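Local coordinates for type IV pilus secretin PilQ family protein (Vibrio cholerae, PDB 6W6M), which forms a fourteen-subunit outer-membrane secretin channel of the type IVa competence pilus, through which the pilus probably passes during natural transformation, at residues N162-V168 with V190-R196; A262-A268 with E290-L295; N388-F394 with D406-L412. All blocks are in the same frame, centred on the assembly; numbering follows the deposited sequence.

Contact 1 of 3, residues N162-V168 with V190-R196; sequences NFQDIPV and VGNLTLR
Asn162 swings CG opposite its backbone N (chi1 -174°), while Arg196 holds CG between its own N and carbonyl carbon (chi1 65°); the two side chains therefore run side by side in the same direction. The amide carbon CG of Asn162 rests on CB of Arg196 at 3.4 Å, and the amide and guanidinium planes are turned 35° apart. Polar side chains suit this exposed face, and the guanidinium reaches a weak, long ion pair with Asp177 of a neighbouring subunit. On the other face CD1 of Ile166 sits over one face of the Phe163 ring, 3.9 Å above the plane and displaced toward the rim, and Phe163 also packs on helix 168-177. Backbone bonds join the strands: Phe163 N to Leu195 O and Leu195 N to Phe163 O (both 2.9 Å), then Ile166 N to Leu193 O and Leu193 N to Ile166 O (3.1 Å). Where strand gives way to helix, Val168 N bonds Gly191 O, and Val168 CG2 meets Val190 CG1 at 3.7 Å, two short branched side chains crossing at a slant. Asp165, in a left-handed backbone conformation, shares Leu193 with Ile166: a G1 beta bulge in a two-stranded antiparallel sheet.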
loop_
_atom_site.group_PDB
_atom_site.type_symbol
_atom_site.label_atom_id
_atom_site.label_comp_id
_atom_site.label_asym_id
_atom_site.label_seq_id
_atom_site.Cartn_x
_atom_site.Cartn_y
_atom_site.Cartn_z
ATOM N N ASN A 162 -86.069 48.185 -10.823
ATOM C CA ASN A 162 -86.008 48.719 -9.463
ATOM C C ASN A 162 -86.633 47.661 -8.558
ATOM O O ASN A 162 -87.861 47.561 -8.477
ATOM C CB ASN A 162 -86.728 50.054 -9.350
ATOM C CG ASN A 162 -86.554 50.694 -7.988
ATOM O OD1 ASN A 162 -86.223 50.021 -7.010
ATOM N ND2 ASN A 162 -86.781 52.001 -7.913
ATOM N N PHE A 163 -85.788 46.875 -7.892
ATOM C CA PHE A 163 -86.239 45.754 -7.077
ATOM C C PHE A 163 -85.754 45.951 -5.652
ATOM O O PHE A 163 -84.545 45.932 -5.398
ATOM C CB PHE A 163 -85.731 44.422 -7.638
ATOM C CG PHE A 163 -86.715 43.729 -8.537
ATOM C CD1 PHE A 163 -88.005 44.210 -8.678
ATOM C CD2 PHE A 163 -86.352 42.590 -9.230
ATOM C CE1 PHE A 163 -88.911 43.572 -9.499
ATOM C CE2 PHE A 163 -87.255 41.945 -10.049
ATOM C CZ PHE A 163 -88.535 42.438 -10.185
ATOM N N GLN A 164 -86.694 46.137 -4.728
ATOM C CA GLN A 164 -86.397 46.321 -3.314
ATOM C C GLN A 164 -86.911 45.106 -2.560
ATOM O O GLN A 164 -88.085 44.745 -2.699
ATOM C CB GLN A 164 -87.052 47.595 -2.779
ATOM C CG GLN A 164 -86.486 48.882 -3.353
ATOM C CD GLN A 164 -87.208 50.114 -2.854
ATOM O OE1 GLN A 164 -88.372 50.048 -2.463
ATOM N NE2 GLN A 164 -86.518 51.247 -2.862
ATOM N N ASP A 165 -86.041 44.481 -1.759
ATOM C CA ASP A 165 -86.421 43.302 -0.981
ATOM C C ASP A 165 -86.990 42.220 -1.895
ATOM O O ASP A 165 -87.964 41.539 -1.571
ATOM C CB ASP A 165 -87.403 43.659 0.138
ATOM C CG ASP A 165 -86.716 44.268 1.344
ATOM O OD1 ASP A 165 -85.568 43.873 1.638
ATOM O OD2 ASP A 165 -87.320 45.143 1.997
ATOM N N ILE A 166 -86.367 42.072 -3.054
ATOM C CA ILE A 166 -86.739 41.072 -4.050
ATOM C C ILE A 166 -85.693 39.966 -4.014
ATOM O O ILE A 166 -84.496 40.265 -4.048
ATOM C CB ILE A 166 -86.838 41.676 -5.461
ATOM C CG1 ILE A 166 -88.030 42.632 -5.550
ATOM C CG2 ILE A 166 -86.941 40.574 -6.502
ATOM C CD1 ILE A 166 -89.356 41.946 -5.765
ATOM N N PRO A 167 -86.093 38.699 -3.921
ATOM C CA PRO A 167 -85.105 37.618 -3.910
ATOM C C PRO A 167 -84.285 37.598 -5.190
ATOM O O PRO A 167 -84.742 38.015 -6.256
ATOM C CB PRO A 167 -85.962 36.354 -3.773
ATOM C CG PRO A 167 -87.229 36.825 -3.148
ATOM C CD PRO A 167 -87.460 38.202 -3.701
ATOM N N VAL A 168 -83.047 37.115 -5.066
ATOM C CA VAL A 168 -82.166 37.019 -6.226
ATOM C C VAL A 168 -82.781 36.121 -7.290
ATOM O O VAL A 168 -82.642 36.378 -8.493
ATOM C CB VAL A 168 -80.776 36.520 -5.788
ATOM C CG1 VAL A 168 -79.869 36.349 -6.985
ATOM C CG2 VAL A 168 -80.164 37.488 -4.787
ATOM N N VAL A 190 -78.737 32.340 -3.324
ATOM C CA VAL A 190 -78.092 33.513 -2.744
ATOM C C VAL A 190 -78.982 34.105 -1.661
ATOM O O VAL A 190 -78.574 34.224 -0.501
ATOM C CB VAL A 190 -77.774 34.569 -3.819
ATOM C CG1 VAL A 190 -77.215 35.833 -3.178
ATOM C CG2 VAL A 190 -76.822 34.011 -4.869
ATOM N N GLY A 191 -80.197 34.487 -2.040
ATOM C CA GLY A 191 -81.131 35.089 -1.113
ATOM C C GLY A 191 -81.864 36.276 -1.700
ATOM O O GLY A 191 -82.521 36.160 -2.739
ATOM N N ASN A 192 -81.743 37.428 -1.045
ATOM C CA ASN A 192 -82.499 38.626 -1.368
ATOM C C ASN A 192 -81.545 39.793 -1.607
ATOM O O ASN A 192 -80.371 39.744 -1.230
ATOM C CB ASN A 192 -83.476 38.952 -0.230
ATOM C CG ASN A 192 -82.779 39.291 1.066
ATOM O OD1 ASN A 192 -81.702 39.883 1.068
ATOM N ND2 ASN A 192 -83.400 38.932 2.180
ATOM N N LEU A 193 -82.054 40.850 -2.244
ATOM C CA LEU A 193 -81.273 42.066 -2.438
ATOM C C LEU A 193 -82.199 43.240 -2.747
ATOM O O LEU A 193 -83.424 43.163 -2.599
ATOM C CB LEU A 193 -80.232 41.890 -3.547
ATOM C CG LEU A 193 -78.779 41.980 -3.073
ATOM C CD1 LEU A 193 -77.823 42.073 -4.254
ATOM C CD2 LEU A 193 -78.591 43.158 -2.125
ATOM N N THR A 194 -81.583 44.347 -3.163
ATOM C CA THR A 194 -82.292 45.582 -3.469
ATOM C C THR A 194 -81.365 46.499 -4.254
ATOM O O THR A 194 -80.248 46.780 -3.808
ATOM C CB THR A 194 -82.774 46.271 -2.187
ATOM O OG1 THR A 194 -83.640 47.362 -2.521
ATOM C CG2 THR A 194 -81.595 46.782 -1.366
ATOM N N LEU A 195 -81.830 46.955 -5.415
ATOM C CA LEU A 195 -81.079 47.877 -6.264
ATOM C C LEU A 195 -81.989 48.352 -7.390
ATOM O O LEU A 195 -83.005 47.721 -7.700
ATOM C CB LEU A 195 -79.812 47.222 -6.831
ATOM C CG LEU A 195 -78.809 48.101 -7.593
ATOM C CD1 LEU A 195 -77.389 47.940 -7.065
ATOM C CD2 LEU A 195 -78.860 47.811 -9.086
ATOM N N ARG A 196 -81.601 49.469 -8.005
ATOM C CA ARG A 196 -82.365 50.083 -9.085
ATOM C C ARG A 196 -81.419 50.654 -10.129
ATOM O O ARG A 196 -80.539 51.454 -9.799
ATOM C CB ARG A 196 -83.275 51.194 -8.554
ATOM C CG ARG A 196 -82.523 52.382 -7.970
ATOM C CD ARG A 196 -83.488 53.418 -7.421
ATOM N NE ARG A 196 -82.796 54.582 -6.875
ATOM C CZ ARG A 196 -82.446 55.649 -7.587
ATOM N NH1 ARG A 196 -82.725 55.705 -8.883
ATOM N NH2 ARG A 196 -81.821 56.663 -7.005
#

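Contact 2 of 3, residues A262-A268 with E290-L295; sequences AKASDIA and ERTNSL
Leu295 gives the tight side of this contact its substance, spreading its two methyls over the first turn and a half of helix 264-271. CD2 lies on Ala268 CB at 3.6 Å, and CD1 touches CG2 of Ile267 at 3.7 Å, where the two branched chains cross at a slant. The backbone of Leu295 aims its side chain at the helix, and with CG opposite the carbonyl carbon (chi1 -77°) the methyls divide this way. The small side chains of Ala264 and Ala268, one turn apart, suit a close approach of the strand, and Ile259 and Ile288 also pack against Leu295. Beside it lies a buried polar patch. Asn293 stretches its amide to the start of the helix with CG opposite its backbone N (chi1 -168°): OD1 accepts a weak bond from Ala264 N at 3.1 Å, and ND2 donates another weak one to Ala262 O at 3.4 Å. The amide spans Lys263, the N-cap residue, whose aliphatic chain leads away and packs against Gln509 of a neighbouring subunit. Asparagine suits this place twice over, having both a donor and an acceptor and tolerating its left-handed backbone conformation. The outer side is looser. Exposed Glu290 bends back toward the helix, yet its OE2 comes only to 4.2 Å from Ser265 OG, and it packs on Lys431 of that neighbouring subunit. Asn293 and Ser294 both face Asp289, so the turn closing strands 285-289 and 294-299 ends in a G1 beta bulge, within a small alpha/beta domain consistent with the KH-like N domains of secretins.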
loop_
_atom_site.group_PDB
_atom_site.type_symbol
_atom_site.label_atom_id
_atom_site.label_comp_id
_atom_site.label_asym_id
_atom_site.label_seq_id
_atom_site.Cartn_x
_atom_site.Cartn_y
_atom_site.Cartn_z
ATOM N N ALA A 262 -37.776 0.424 -37.432
ATOM C CA ALA A 262 -37.007 0.965 -36.326
ATOM C C ALA A 262 -36.694 -0.164 -35.363
ATOM O O ALA A 262 -37.366 -1.193 -35.357
ATOM C CB ALA A 262 -37.760 2.092 -35.616
ATOM N N LYS A 263 -35.650 0.023 -34.566
ATOM C CA LYS A 263 -35.304 -0.967 -33.559
ATOM C C LYS A 263 -36.235 -0.847 -32.364
ATOM O O LYS A 263 -36.511 0.252 -31.886
ATOM C CB LYS A 263 -33.861 -0.791 -33.098
ATOM C CG LYS A 263 -32.826 -0.886 -34.176
ATOM C CD LYS A 263 -31.450 -1.006 -33.557
ATOM C CE LYS A 263 -30.360 -0.860 -34.594
ATOM N NZ LYS A 263 -30.302 0.521 -35.127
ATOM N N ALA A 264 -36.705 -1.990 -31.869
ATOM C CA ALA A 264 -37.629 -1.973 -30.744
ATOM C C ALA A 264 -36.942 -1.579 -29.446
ATOM O O ALA A 264 -37.595 -1.060 -28.541
ATOM C CB ALA A 264 -38.297 -3.334 -30.593
ATOM N N SER A 265 -35.637 -1.812 -29.329
ATOM C CA SER A 265 -34.940 -1.456 -28.098
ATOM C C SER A 265 -34.867 0.055 -27.918
ATOM O O SER A 265 -35.071 0.566 -26.810
ATOM C CB SER A 265 -33.544 -2.074 -28.092
ATOM O OG SER A 265 -32.839 -1.754 -29.274
ATOM N N ASP A 266 -34.597 0.787 -28.997
ATOM C CA ASP A 266 -34.587 2.242 -28.920
ATOM C C ASP A 266 -35.956 2.788 -28.534
ATOM O O ASP A 266 -36.061 3.699 -27.703
ATOM C CB ASP A 266 -34.135 2.827 -30.254
ATOM C CG ASP A 266 -32.741 2.383 -30.642
ATOM O OD1 ASP A 266 -31.961 2.016 -29.742
ATOM O OD2 ASP A 266 -32.418 2.402 -31.848
ATOM N N ILE A 267 -37.017 2.236 -29.122
ATOM C CA ILE A 267 -38.363 2.714 -28.831
ATOM C C ILE A 267 -38.758 2.385 -27.398
ATOM O O ILE A 267 -39.386 3.199 -26.714
ATOM C CB ILE A 267 -39.354 2.139 -29.855
ATOM C CG1 ILE A 267 -39.212 2.892 -31.173
ATOM C CG2 ILE A 267 -40.766 2.228 -29.340
ATOM C CD1 ILE A 267 -40.217 2.508 -32.200
ATOM N N ALA A 268 -38.388 1.203 -26.911
ATOM C CA ALA A 268 -38.665 0.880 -25.518
ATOM C C ALA A 268 -37.876 1.765 -24.568
ATOM O O ALA A 268 -38.318 2.011 -23.443
ATOM C CB ALA A 268 -38.357 -0.587 -25.245
ATOM N N GLU A 290 -36.570 -9.395 -28.806
ATOM C CA GLU A 290 -35.596 -9.095 -29.843
ATOM C C GLU A 290 -35.670 -10.046 -31.021
ATOM O O GLU A 290 -35.350 -9.645 -32.141
ATOM C CB GLU A 290 -34.187 -9.132 -29.256
ATOM C CG GLU A 290 -33.607 -7.773 -28.927
ATOM C CD GLU A 290 -33.196 -7.009 -30.166
ATOM O OE1 GLU A 290 -32.625 -7.631 -31.083
ATOM O OE2 GLU A 290 -33.454 -5.789 -30.227
ATOM N N ARG A 291 -36.082 -11.288 -30.794
ATOM C CA ARG A 291 -36.102 -12.277 -31.862
ATOM C C ARG A 291 -36.993 -11.826 -33.011
ATOM O O ARG A 291 -36.646 -11.998 -34.184
ATOM C CB ARG A 291 -36.575 -13.616 -31.301
ATOM C CG ARG A 291 -36.062 -14.816 -32.024
ATOM C CD ARG A 291 -36.618 -16.068 -31.406
ATOM N NE ARG A 291 -37.983 -16.309 -31.839
ATOM C CZ ARG A 291 -38.320 -17.174 -32.785
ATOM N NH1 ARG A 291 -37.396 -17.895 -33.391
ATOM N NH2 ARG A 291 -39.586 -17.324 -33.117
ATOM N N THR A 292 -38.141 -11.234 -32.693
ATOM C CA THR A 292 -39.128 -10.847 -33.690
ATOM C C THR A 292 -39.347 -9.343 -33.760
ATOM O O THR A 292 -40.286 -8.903 -34.428
ATOM C CB THR A 292 -40.462 -11.552 -33.424
ATOM O OG1 THR A 292 -40.936 -11.209 -32.121
ATOM C CG2 THR A 292 -40.311 -13.056 -33.507
ATOM N N ASN A 293 -38.513 -8.546 -33.090
ATOM C CA ASN A 293 -38.593 -7.082 -33.122
ATOM C C ASN A 293 -39.973 -6.598 -32.672
ATOM O O ASN A 293 -40.735 -6.019 -33.443
ATOM C CB ASN A 293 -38.249 -6.549 -34.518
ATOM C CG ASN A 293 -38.032 -5.047 -34.541
ATOM O OD1 ASN A 293 -37.582 -4.457 -33.569
ATOM N ND2 ASN A 293 -38.354 -4.427 -35.656
ATOM N N SER A 294 -40.294 -6.861 -31.404
ATOM C CA SER A 294 -41.625 -6.551 -30.898
ATOM C C SER A 294 -41.558 -6.012 -29.480
ATOM O O SER A 294 -40.615 -6.272 -28.733
ATOM C CB SER A 294 -42.543 -7.775 -30.930
ATOM O OG SER A 294 -42.781 -8.191 -32.257
ATOM N N LEU A 295 -42.588 -5.256 -29.115
ATOM C CA LEU A 295 -42.777 -4.773 -27.758
ATOM C C LEU A 295 -43.933 -5.514 -27.103
ATOM O O LEU A 295 -44.878 -5.931 -27.770
ATOM C CB LEU A 295 -43.054 -3.272 -27.742
ATOM C CG LEU A 295 -41.816 -2.409 -27.941
ATOM C CD1 LEU A 295 -42.182 -0.943 -27.982
ATOM C CD2 LEU A 295 -40.842 -2.687 -26.830
#

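Contact 3 of 3, residues N388-F394 with D406-L412; sequences NASSIAF and DLELSAL
Ser391 and Ser410 sit opposite each other in antiparallel strands, 166° apart in direction. Three hydrogen-bonded pairs, Ser390 with Ala411, Ile392 with Leu409 and Phe394 with Leu407, each exchange two N-H...O bonds, such as Ala411 N to Ser390 O at 2.9 Å and Leu409 N to Ile392 O at 3.0 Å. Between them CA-H...O contacts fill the non-hydrogen-bonded pairs, for example Ser410 CA to Ser390 O at 3.2 Å. Polar and small side chains share one face. Glu408, extended with CG opposite its backbone N (chi1 -177°), lays CB against Ala393 CB at 3.7 Å, a methyl small enough for that chain to pass alongside. Its OE1 forms a salt bridge to Arg341, while Ser391 OG hydrogen-bonds Gly355 O of a neighbouring subunit. The opposite face is mostly apolar, with Ile392, Phe394, Leu407 and Leu409, joined at one end by Ser390 and Ala411; Leu407 and Leu409 also pack on strand 320-347. Phe394 and Leu409 lie on the surface, consistent with a lipid-facing position. Ala393 and Phe394 continue the sheet into that neighbouring subunit: a beta hairpin of strands 390-397 and 404-429, consistent with the wall of a secretin beta barrel shared between subunits.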
loop_
_atom_site.group_PDB
_atom_site.type_symbol
_atom_site.label_atom_id
_atom_site.label_comp_id
_atom_site.label_asym_id
_atom_site.label_seq_id
_atom_site.Cartn_x
_atom_site.Cartn_y
_atom_site.Cartn_z
ATOM N N ASN A 388 25.459 17.913 -57.065
ATOM C CA ASN A 388 25.187 17.882 -58.492
ATOM C C ASN A 388 25.752 19.092 -59.218
ATOM O O ASN A 388 25.313 19.396 -60.329
ATOM C CB ASN A 388 23.683 17.790 -58.739
ATOM C CG ASN A 388 23.014 16.751 -57.877
ATOM O OD1 ASN A 388 21.924 16.969 -57.364
ATOM N ND2 ASN A 388 23.665 15.611 -57.713
ATOM N N ALA A 389 26.700 19.795 -58.613
ATOM C CA ALA A 389 27.230 20.998 -59.230
ATOM C C ALA A 389 28.245 20.650 -60.310
ATOM O O ALA A 389 29.058 19.738 -60.156
ATOM C CB ALA A 389 27.873 21.894 -58.177
ATOM N N SER A 390 28.204 21.403 -61.406
ATOM C CA SER A 390 29.084 21.188 -62.545
ATOM C C SER A 390 30.116 22.301 -62.624
ATOM O O SER A 390 29.811 23.457 -62.336
ATOM C CB SER A 390 28.292 21.125 -63.836
ATOM O OG SER A 390 27.366 20.063 -63.791
ATOM N N SER A 391 31.333 21.960 -63.034
ATOM C CA SER A 391 32.453 22.886 -62.979
ATOM C C SER A 391 33.237 22.872 -64.284
ATOM O O SER A 391 32.980 22.076 -65.185
ATOM C CB SER A 391 33.381 22.541 -61.814
ATOM O OG SER A 391 33.630 21.149 -61.774
ATOM N N ILE A 392 34.194 23.789 -64.375
ATOM C CA ILE A 392 35.180 23.787 -65.454
ATOM C C ILE A 392 36.367 24.633 -65.015
ATOM O O ILE A 392 36.200 25.692 -64.408
ATOM C CB ILE A 392 34.569 24.279 -66.789
ATOM C CG1 ILE A 392 35.514 23.967 -67.946
ATOM C CG2 ILE A 392 34.251 25.754 -66.746
ATOM C CD1 ILE A 392 34.991 24.381 -69.287
ATOM N N ALA A 393 37.571 24.157 -65.324
ATOM C CA ALA A 393 38.793 24.764 -64.815
ATOM C C ALA A 393 39.976 24.938 -65.757
ATOM O O ALA A 393 40.346 24.014 -66.481
ATOM C CB ALA A 393 39.257 23.962 -63.609
ATOM N N PHE A 394 40.554 26.132 -65.751
ATOM C CA PHE A 394 41.620 26.530 -66.655
ATOM C C PHE A 394 42.904 26.768 -65.871
ATOM O O PHE A 394 42.881 27.113 -64.687
ATOM C CB PHE A 394 41.253 27.794 -67.428
ATOM C CG PHE A 394 39.920 27.724 -68.113
ATOM C CD1 PHE A 394 38.806 28.326 -67.555
ATOM C CD2 PHE A 394 39.779 27.065 -69.320
ATOM C CE1 PHE A 394 37.585 28.270 -68.183
ATOM C CE2 PHE A 394 38.558 27.008 -69.951
ATOM C CZ PHE A 394 37.461 27.610 -69.382
ATOM N N ASP A 406 45.519 29.197 -61.519
ATOM C CA ASP A 406 44.378 28.303 -61.693
ATOM C C ASP A 406 43.068 29.054 -61.499
ATOM O O ASP A 406 42.965 29.917 -60.621
ATOM C CB ASP A 406 44.426 27.164 -60.690
ATOM C CG ASP A 406 45.513 26.177 -60.980
ATOM O OD1 ASP A 406 46.477 26.543 -61.674
ATOM O OD2 ASP A 406 45.399 25.027 -60.527
ATOM N N LEU A 407 42.050 28.679 -62.281
ATOM C CA LEU A 407 40.729 29.291 -62.167
ATOM C C LEU A 407 39.636 28.283 -62.484
ATOM O O LEU A 407 39.587 27.776 -63.602
ATOM C CB LEU A 407 40.600 30.492 -63.107
ATOM C CG LEU A 407 39.251 31.210 -63.166
ATOM C CD1 LEU A 407 38.899 31.820 -61.834
ATOM C CD2 LEU A 407 39.262 32.282 -64.227
ATOM N N GLU A 408 38.730 28.038 -61.533
ATOM C CA GLU A 408 37.627 27.098 -61.707
ATOM C C GLU A 408 36.293 27.767 -61.412
ATOM O O GLU A 408 36.163 28.492 -60.422
ATOM C CB GLU A 408 37.788 25.885 -60.801
ATOM C CG GLU A 408 36.711 24.846 -60.992
ATOM C CD GLU A 408 36.912 23.627 -60.120
ATOM O OE1 GLU A 408 37.877 23.609 -59.335
ATOM O OE2 GLU A 408 36.096 22.684 -60.204
ATOM N N LEU A 409 35.274 27.510 -62.258
ATOM C CA LEU A 409 33.909 27.970 -62.067
ATOM C C LEU A 409 33.001 26.780 -61.805
ATOM O O LEU A 409 33.228 25.692 -62.336
ATOM C CB LEU A 409 33.406 28.719 -63.295
ATOM C CG LEU A 409 34.105 30.027 -63.637
ATOM C CD1 LEU A 409 33.588 30.556 -64.949
ATOM C CD2 LEU A 409 33.896 31.047 -62.547
ATOM N N SER A 410 31.992 26.978 -60.998
ATOM C CA SER A 410 31.035 25.907 -60.754
ATOM C C SER A 410 29.643 26.486 -60.575
ATOM O O SER A 410 29.481 27.629 -60.149
ATOM C CB SER A 410 31.420 25.068 -59.538
ATOM O OG SER A 410 31.383 25.847 -58.365
ATOM N N ALA A 411 28.640 25.673 -60.895
ATOM C CA ALA A 411 27.268 26.150 -60.971
ATOM C C ALA A 411 26.301 25.009 -60.700
ATOM O O ALA A 411 26.664 23.831 -60.755
ATOM C CB ALA A 411 26.984 26.776 -62.329
ATOM N N LEU A 412 25.054 25.377 -60.398
ATOM C CA LEU A 412 23.965 24.416 -60.261
ATOM C C LEU A 412 22.636 25.144 -60.351
ATOM O O LEU A 412 22.529 26.289 -59.918
ATOM C CB LEU A 412 24.046 23.659 -58.934
ATOM C CG LEU A 412 22.924 22.669 -58.630
ATOM C CD1 LEU A 412 22.913 21.558 -59.643
ATOM C CD2 LEU A 412 23.088 22.107 -57.246
#

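Overall arrangement
From the N terminus the three contacts follow one another in series; none nests within or crosses another. Contact 1 closes a loop of 21 residues that include the rest of helix 168-177, pairing the first modelled strand with strand 192-197 at the N-terminal end of the modelled chain. The chain then passes through helix 229-248 to contact 2, which closes another 21-residue loop and ties helix 264-271 to strand 294-299; its centre lies about 70 Å from that of contact 1. The segments of contact 3 are separated by only 11 residues, the ends of two strands and the hairpin turn between them, on the far side of the chain's centre from both, about 83 Å from contact 2 between centres. Contacts 2 and 3 each touch the same neighbouring subunit.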